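Local atomic coordinates of molybdopterin adenylyltransferase (Helicobacter pylori, PDB entry 4XCW), a protein that probably catalyses the adenylylation of molybdopterin, the ATP-dependent step that prepares the pterin for metal insertion in molybdenum cofactor biosynthesis. Residues S59-C64 against K91-K96; K96-F101 against K128-N133. All blocks are in the same frame, centred on the assembly; numbering follows the deposited sequence. Where two conformers were deposited one is given.

Overall arrangement
Both contacts lie within the molybdopterin-binding domain, their centres about 10 Å apart, and they sit on opposite faces of strand 129-134 in the mixed central sheet. Contact 1 joins helices 53-66 and 86-93 on one face; contact 2 packs the start of helix 99-110 on the other. Contact 1 comes first in the chain and contact 2 follows, the two sharing Lys-96 in the edge strand 96-97, so the chain passes from one layer to the other round the sheet edge. Ile-131 reaches Val-93 and Cys-64 of contact 1, whereas Leu-130 and Ile-132 serve contact 2. The result is a three-layer alpha/beta/alpha domain whose second helical layer also meets a neighbouring subunit.

Contact 1 of 2, residues S59-C64 against K91-K96; sequences SLIKMC and KKVCQK
Val-93, in the last turn of helix 86-93, sets one methyl against each of two neighbouring side chains of helix 53-66, and the whole contact is apolar. Its CG1 lies 3.7 Å from CG1 of Ile-61 and 3.9 Å from CD1 of the same residue, so this methyl touches both carbons of the isoleucine's longer branch, the two side chains meeting at an oblique angle. The other methyl, CG2, meets Leu-60 at CD1, 3.9 Å away, and the two side chains cross at about a right angle. Ile-61 has CG1 anti to its carbonyl carbon (chi1 -71°), and although its CB does not point at the other helix, the extended CG1-CD1 arm brings its end across to Val-93. The CA atoms of Ile-61 and Val-93, the closest such pair between the two segments, are 6.8 Å apart.

Polar interactions stay within or beyond the two segments. Helix 53-66 keeps its own backbone bonds, such as Cys-64 N to Leu-60 O at 3.0 Å. Directly after the contact Cys-94 leaves helical geometry, and Val-93 O accepts a hydrogen bond from Arg-126.

Leu-60 and Val-93 also rest on the sheet: both touch Ile-131, and Leu-60 reaches Val-72 and Thr-74 as well. Ile-61, by contrast, remains partly exposed. Gln-95 and Lys-96 then face Ile-125 in a classic beta bulge as the chain enters the edge strand. Two helices packed on one face of a largely parallel sheet fit the layered alpha/beta/alpha architecture of the molybdopterin-binding fold.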
ATOM      1  N   SER B  59      -4.680  19.467  16.266  1.00 33.52           N
ATOM      2  CA  SER B  59      -5.342  20.310  15.272  0.50 31.27           C
ATOM      3  C   SER B  59      -6.335  19.509  14.441  1.00 29.40           C
ATOM      4  O   SER B  59      -7.472  19.931  14.237  1.00 28.88           O
ATOM      5  CB  SER B  59      -4.314  20.972  14.354  0.50 30.91           C
ATOM      6  OG  SER B  59      -4.949  21.807  13.400  0.50 28.24           O
ATOM      7  N   LEU B  60      -5.894  18.352  13.954  1.00 25.00           N
ATOM      8  CA  LEU B  60      -6.772  17.466  13.196  1.00 24.41           C
ATOM      9  C   LEU B  60      -7.991  17.083  14.033  1.00 26.43           C
ATOM     10  O   LEU B  60      -9.124  17.104  13.556  1.00 26.25           O
ATOM     11  CB  LEU B  60      -6.027  16.205  12.756  1.00 22.91           C
ATOM     12  CG  LEU B  60      -4.978  16.360  11.656  1.00 23.08           C
ATOM     13  CD1 LEU B  60      -4.211  15.061  11.480  1.00 22.48           C
ATOM     14  CD2 LEU B  60      -5.643  16.776  10.354  1.00 22.58           C
ATOM     15  N   ILE B  61      -7.749  16.739  15.293  1.00 29.53           N
ATOM     16  CA  ILE B  61      -8.829  16.316  16.168  1.00 29.21           C
ATOM     17  C   ILE B  61      -9.821  17.460  16.379  1.00 29.20           C
ATOM     18  O   ILE B  61     -11.034  17.247  16.368  1.00 29.40           O
ATOM     19  CB  ILE B  61      -8.279  15.797  17.512  1.00 31.63           C
ATOM     20  CG1 ILE B  61      -7.582  14.451  17.291  1.00 30.71           C
ATOM     21  CG2 ILE B  61      -9.393  15.661  18.545  1.00 34.17           C
ATOM     22  CD1 ILE B  61      -6.844  13.923  18.495  1.00 32.38           C
ATOM     23  N   LYS B  62      -9.308  18.676  16.523  1.00 29.70           N
ATOM     24  CA  LYS B  62     -10.167  19.839  16.737  1.00 31.88           C
ATOM     25  C   LYS B  62     -11.023  20.104  15.498  1.00 28.80           C
ATOM     26  O   LYS B  62     -12.212  20.399  15.607  1.00 33.28           O
ATOM     27  CB  LYS B  62      -9.326  21.073  17.094  1.00 34.33           C
ATOM     28  CG  LYS B  62     -10.124  22.361  17.270  1.00 42.72           C
ATOM     29  CD  LYS B  62      -9.270  23.464  17.889  1.00 51.59           C
ATOM     30  CE  LYS B  62      -7.982  23.682  17.108  1.00 53.34           C
ATOM     31  NZ  LYS B  62      -7.144  24.779  17.677  1.00 59.05           N
ATOM     32  N   MET B  63     -10.422  19.985  14.318  1.00 29.29           N
ATOM     33  CA  MET B  63     -11.160  20.238  13.081  1.00 29.76           C
ATOM     34  C   MET B  63     -12.284  19.221  12.885  1.00 30.68           C
ATOM     35  O   MET B  63     -13.404  19.586  12.515  1.00 29.61           O
ATOM     36  CB  MET B  63     -10.216  20.232  11.877  1.00 30.57           C
ATOM     37  CG  MET B  63      -9.274  21.438  11.822  1.00 33.15           C
ATOM     38  SD  MET B  63      -8.078  21.315  10.462  1.00 31.47           S
ATOM     39  CE  MET B  63      -7.197  22.868  10.624  1.00 26.92           C
ATOM     40  N   CYS B  64     -11.991  17.949  13.154  1.00 26.42           N
ATOM     41  CA  CYS B  64     -13.002  16.898  13.046  1.00 27.96           C
ATOM     42  C   CYS B  64     -14.058  16.992  14.146  1.00 31.27           C
ATOM     43  O   CYS B  64     -15.263  17.008  13.866  1.00 32.09           O
ATOM     44  CB  CYS B  64     -12.350  15.514  13.095  1.00 25.91           C
ATOM     45  SG  CYS B  64     -11.242  15.162  11.734  1.00 26.75           S
ATOM     46  N   LYS B  91      -2.448   9.115  10.772  1.00 25.17           N
ATOM     47  CA  LYS B  91      -2.744   7.723  11.104  1.00 23.74           C
ATOM     48  C   LYS B  91      -3.163   7.575  12.557  1.00 27.26           C
ATOM     49  O   LYS B  91      -4.015   6.743  12.906  1.00 25.99           O
ATOM     50  CB  LYS B  91      -1.527   6.837  10.812  1.00 31.99           C
ATOM     51  CG  LYS B  91      -1.788   5.354  11.025  1.00 42.83           C
ATOM     52  CD  LYS B  91      -0.491   4.561  11.115  1.00 49.83           C
ATOM     53  CE  LYS B  91       0.354   4.724   9.857  1.00 54.06           C
ATOM     54  NZ  LYS B  91       1.603   3.909   9.922  1.00 60.61           N
ATOM     55  N   LYS B  92      -2.570   8.395  13.417  1.00 24.35           N
ATOM     56  CA  LYS B  92      -2.845   8.310  14.845  1.00 28.85           C
ATOM     57  C   LYS B  92      -4.291   8.721  15.167  1.00 30.96           C
ATOM     58  O   LYS B  92      -4.933   8.134  16.045  1.00 32.08           O
ATOM     59  CB  LYS B  92      -1.844   9.178  15.620  1.00 32.03           C
ATOM     60  CG  LYS B  92      -2.079   9.219  17.123  1.00 46.90           C
ATOM     61  CD  LYS B  92      -2.104   7.821  17.722  1.00 54.29           C
ATOM     62  CE  LYS B  92      -2.601   7.848  19.159  1.00 62.43           C
ATOM     63  NZ  LYS B  92      -2.870   6.479  19.681  1.00 66.61           N
ATOM     64  N   VAL B  93      -4.820   9.711  14.454  1.00 25.14           N
ATOM     65  CA  VAL B  93      -6.142  10.226  14.816  1.00 30.05           C
ATOM     66  C   VAL B  93      -7.270   9.574  14.016  1.00 29.24           C
ATOM     67  O   VAL B  93      -8.441   9.750  14.351  1.00 27.99           O
ATOM     68  CB  VAL B  93      -6.227  11.772  14.649  1.00 29.61           C
ATOM     69  CG1 VAL B  93      -5.075  12.459  15.378  1.00 28.75           C
ATOM     70  CG2 VAL B  93      -6.249  12.170  13.188  1.00 24.08           C
ATOM     71  N   CYS B  94      -6.928   8.826  12.966  1.00 25.18           N
ATOM     72  CA  CYS B  94      -7.938   8.112  12.190  1.00 25.38           C
ATOM     73  C   CYS B  94      -8.209   6.731  12.756  1.00 28.07           C
ATOM     74  O   CYS B  94      -7.321   6.106  13.333  1.00 30.41           O
ATOM     75  CB  CYS B  94      -7.515   7.970  10.731  1.00 23.57           C
ATOM     76  SG  CYS B  94      -7.587   9.495   9.829  1.00 25.74           S
ATOM     77  N   GLN B  95      -9.439   6.259  12.576  1.00 26.59           N
ATOM     78  CA  GLN B  95      -9.830   4.925  13.021  1.00 26.96           C
ATOM     79  C   GLN B  95      -9.666   3.876  11.911  1.00 29.80           C
ATOM     80  O   GLN B  95      -9.389   2.705  12.185  1.00 34.62           O
ATOM     81  CB  GLN B  95     -11.276   4.949  13.521  1.00 34.12           C
ATOM     82  CG  GLN B  95     -11.511   5.934  14.656  1.00 41.65           C
ATOM     83  CD  GLN B  95     -12.831   6.672  14.530  1.00 43.89           C
ATOM     84  OE1 GLN B  95     -13.417   6.740  13.448  1.00 37.31           O
ATOM     85  NE2 GLN B  95     -13.311   7.224  15.640  1.00 48.87           N
ATOM     86  N   LYS B  96      -9.857   4.310  10.669  1.00 26.43           N
ATOM     87  CA  LYS B  96      -9.687   3.483   9.467  1.00 24.99           C
ATOM     88  C   LYS B  96      -8.867   4.246   8.441  1.00 25.54           C
ATOM     89  O   LYS B  96      -9.195   5.391   8.141  1.00 28.60           O
ATOM     90  CB  LYS B  96     -11.029   3.138   8.818  1.00 26.31           C
ATOM     91  CG  LYS B  96     -11.918   2.149   9.530  1.00 37.14           C
ATOM     92  CD  LYS B  96     -13.160   1.913   8.675  1.00 40.81           C
ATOM     93  CE  LYS B  96     -14.065   0.826   9.243  1.00 48.30           C
ATOM     94  NZ  LYS B  96     -14.771   1.254  10.486  1.00 52.38           N
TER

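Contact 2 of 2, residues K96-F101 against K128-N133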
ATOM      1  N   LYS B  96      -9.857   4.310  10.669  1.00 26.43           N
ATOM      2  CA  LYS B  96      -9.687   3.483   9.467  1.00 24.99           C
ATOM      3  C   LYS B  96      -8.867   4.246   8.441  1.00 25.54           C
ATOM      4  O   LYS B  96      -9.195   5.391   8.141  1.00 28.60           O
ATOM      5  CB  LYS B  96     -11.029   3.138   8.818  1.00 26.31           C
ATOM      6  CG  LYS B  96     -11.918   2.149   9.530  1.00 37.14           C
ATOM      7  CD  LYS B  96     -13.160   1.913   8.675  1.00 40.81           C
ATOM      8  CE  LYS B  96     -14.065   0.826   9.243  1.00 48.30           C
ATOM      9  NZ  LYS B  96     -14.771   1.254  10.486  1.00 52.38           N
ATOM     10  N   MET B  97      -7.836   3.625   7.871  1.00 21.17           N
ATOM     11  CA  MET B  97      -7.107   4.272   6.782  1.00 20.70           C
ATOM     12  C   MET B  97      -7.642   3.791   5.432  1.00 20.74           C
ATOM     13  O   MET B  97      -8.180   2.688   5.323  1.00 23.20           O
ATOM     14  CB  MET B  97      -5.600   4.000   6.883  1.00 25.88           C
ATOM     15  CG  MET B  97      -4.961   4.511   8.168  1.00 25.50           C
ATOM     16  SD  MET B  97      -5.135   6.300   8.374  1.00 23.97           S
ATOM     17  CE  MET B  97      -4.045   6.934   7.114  1.00 22.99           C
ATOM     18  N   LEU B  98      -7.490   4.630   4.414  1.00 19.35           N
ATOM     19  CA  LEU B  98      -7.942   4.307   3.064  1.00 21.27           C
ATOM     20  C   LEU B  98      -6.739   4.289   2.130  1.00 22.87           C
ATOM     21  O   LEU B  98      -6.407   5.308   1.532  1.00 22.43           O
ATOM     22  CB  LEU B  98      -8.983   5.324   2.590  1.00 22.77           C
ATOM     23  CG  LEU B  98     -10.192   5.514   3.506  1.00 23.59           C
ATOM     24  CD1 LEU B  98     -11.035   6.713   3.078  1.00 23.52           C
ATOM     25  CD2 LEU B  98     -11.035   4.245   3.531  1.00 21.09           C
ATOM     26  N   PRO B  99      -6.064   3.130   2.022  1.00 20.25           N
ATOM     27  CA  PRO B  99      -4.835   3.023   1.227  1.00 24.62           C
ATOM     28  C   PRO B  99      -5.031   3.399  -0.242  1.00 21.92           C
ATOM     29  O   PRO B  99      -4.060   3.765  -0.899  1.00 25.93           O
ATOM     30  CB  PRO B  99      -4.448   1.544   1.365  1.00 27.14           C
ATOM     31  CG  PRO B  99      -5.671   0.852   1.832  1.00 26.72           C
ATOM     32  CD  PRO B  99      -6.422   1.851   2.657  1.00 24.75           C
ATOM     33  N   GLY B 100      -6.258   3.306  -0.742  1.00 25.38           N
ATOM     34  CA  GLY B 100      -6.535   3.630  -2.133  1.00 24.34           C
ATOM     35  C   GLY B 100      -6.239   5.076  -2.487  1.00 24.66           C
ATOM     36  O   GLY B 100      -5.852   5.380  -3.619  1.00 24.95           O
ATOM     37  N   PHE B 101      -6.415   5.973  -1.521  1.00 23.94           N
ATOM     38  CA  PHE B 101      -6.095   7.382  -1.742  1.00 24.70           C
ATOM     39  C   PHE B 101      -4.601   7.570  -1.909  1.00 23.63           C
ATOM     40  O   PHE B 101      -4.165   8.229  -2.840  1.00 21.13           O
ATOM     41  CB  PHE B 101      -6.582   8.254  -0.586  1.00 20.75           C
ATOM     42  CG  PHE B 101      -8.026   8.660  -0.685  1.00 23.51           C
ATOM     43  CD1 PHE B 101      -9.023   7.867  -0.140  1.00 25.88           C
ATOM     44  CD2 PHE B 101      -8.384   9.845  -1.305  1.00 28.76           C
ATOM     45  CE1 PHE B 101     -10.354   8.248  -0.215  1.00 25.38           C
ATOM     46  CE2 PHE B 101      -9.713  10.231  -1.386  1.00 31.72           C
ATOM     47  CZ  PHE B 101     -10.701   9.427  -0.841  1.00 27.54           C
ATOM     48  N   LYS B 128     -17.059  11.091  11.457  1.00 27.59           N
ATOM     49  CA  LYS B 128     -17.795  11.527  10.273  1.00 25.56           C
ATOM     50  C   LYS B 128     -16.930  12.440   9.399  1.00 27.14           C
ATOM     51  O   LYS B 128     -17.446  13.230   8.603  1.00 25.75           O
ATOM     52  CB  LYS B 128     -19.090  12.229  10.688  1.00 29.32           C
ATOM     53  CG  LYS B 128     -19.981  11.348  11.561  1.00 35.17           C
ATOM     54  CD  LYS B 128     -21.325  11.987  11.895  1.00 38.61           C
ATOM     55  CE  LYS B 128     -22.172  11.029  12.723  1.00 43.50           C
ATOM     56  NZ  LYS B 128     -23.555  11.527  12.933  1.00 46.13           N
ATOM     57  N   SER B 129     -15.613  12.318   9.553  1.00 24.49           N
ATOM     58  CA  SER B 129     -14.664  13.160   8.822  1.00 24.42           C
ATOM     59  C   SER B 129     -13.699  12.363   7.956  1.00 23.87           C
ATOM     60  O   SER B 129     -13.135  11.359   8.396  1.00 24.43           O
ATOM     61  CB  SER B 129     -13.848  14.016   9.795  1.00 23.85           C
ATOM     62  OG  SER B 129     -14.683  14.818  10.613  1.00 25.64           O
ATOM     63  N   LEU B 130     -13.501  12.825   6.726  1.00 25.37           N
ATOM     64  CA  LEU B 130     -12.462  12.283   5.864  1.00 20.93           C
ATOM     65  C   LEU B 130     -11.240  13.194   5.908  1.00 20.16           C
ATOM     66  O   LEU B 130     -11.343  14.389   5.647  1.00 21.65           O
ATOM     67  CB  LEU B 130     -12.959  12.140   4.422  1.00 21.58           C
ATOM     68  CG  LEU B 130     -11.907  11.788   3.356  1.00 22.97           C
ATOM     69  CD1 LEU B 130     -11.248  10.439   3.599  1.00 23.42           C
ATOM     70  CD2 LEU B 130     -12.521  11.823   1.966  1.00 24.96           C
ATOM     71  N   ILE B 131     -10.090  12.625   6.256  1.00 20.48           N
ATOM     72  CA  ILE B 131      -8.833  13.371   6.260  1.00 18.95           C
ATOM     73  C   ILE B 131      -7.930  12.910   5.125  1.00 20.26           C
ATOM     74  O   ILE B 131      -7.693  11.721   4.953  1.00 21.10           O
ATOM     75  CB  ILE B 131      -8.089  13.211   7.598  1.00 19.78           C
ATOM     76  CG1 ILE B 131      -9.009  13.581   8.756  1.00 16.95           C
ATOM     77  CG2 ILE B 131      -6.836  14.091   7.632  1.00 21.88           C
ATOM     78  CD1 ILE B 131      -8.363  13.383  10.134  1.00 19.73           C
ATOM     79  N   ILE B 132      -7.443  13.859   4.333  1.00 18.65           N
ATOM     80  CA  ILE B 132      -6.534  13.541   3.233  1.00 19.12           C
ATOM     81  C   ILE B 132      -5.309  14.431   3.299  1.00 21.08           C
ATOM     82  O   ILE B 132      -5.446  15.644   3.451  1.00 22.04           O
ATOM     83  CB  ILE B 132      -7.197  13.745   1.868  1.00 22.47           C
ATOM     84  CG1 ILE B 132      -8.561  13.059   1.820  1.00 25.49           C
ATOM     85  CG2 ILE B 132      -6.292  13.233   0.748  1.00 21.94           C
ATOM     86  CD1 ILE B 132      -9.307  13.331   0.536  1.00 26.26           C
ATOM     87  N   ASN B 133      -4.124  13.839   3.162  1.00 22.16           N
ATOM     88  CA  ASN B 133      -2.880  14.605   3.034  1.00 20.20           C
ATOM     89  C   ASN B 133      -2.642  15.024   1.586  1.00 22.82           C
ATOM     90  O   ASN B 133      -2.569  14.168   0.715  1.00 24.72           O
ATOM     91  CB  ASN B 133      -1.672  13.792   3.498  1.00 20.97           C
ATOM     92  CG  ASN B 133      -1.883  13.116   4.839  1.00 22.35           C
ATOM     93  OD1 ASN B 133      -1.505  11.957   5.017  1.00 24.27           O
ATOM     94  ND2 ASN B 133      -2.455  13.841   5.796  1.00 22.46           N
TER
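In the alpha/beta layering of the molybdopterin-binding domain, Leu-98 and Phe-101, at the start of helix 99-110, pack on one face of strand 129-134. They come from the helical side, Leu-130 and Ile-132 from the strand. The two leucines meet through single methyls, CD1 of Leu-98 lying 3.8 Å from CD1 of Leu-130. The other methyl of Leu-130, CD2, approaches Phe-101 CZ at 4.1 Å; chi1 of this leucine (171°, CG anti to the backbone N) carries the fork across to the helical side, where CD1 goes to Leu-98 and CD2 to Phe-101. Ile-132 sends CD1 to the same ring, 3.7 Å from Phe-101 CE2, and both aliphatic groups reach the ring obliquely. A backbone bond from Phe-101 N to Leu-98 O, 3.1 Å long, ties the two helical-side partners together at the turn.

Cys-155 and Ile-152 of helix 152-158 continue this apolar layer, while Leu-118 of the second subunit packs on Leu-98 and Phe-101. With four buried side chains meeting through carbon alone, the contact depends on close van der Waals packing and the exclusion of water, and its apolar surface runs on into the subunit interface.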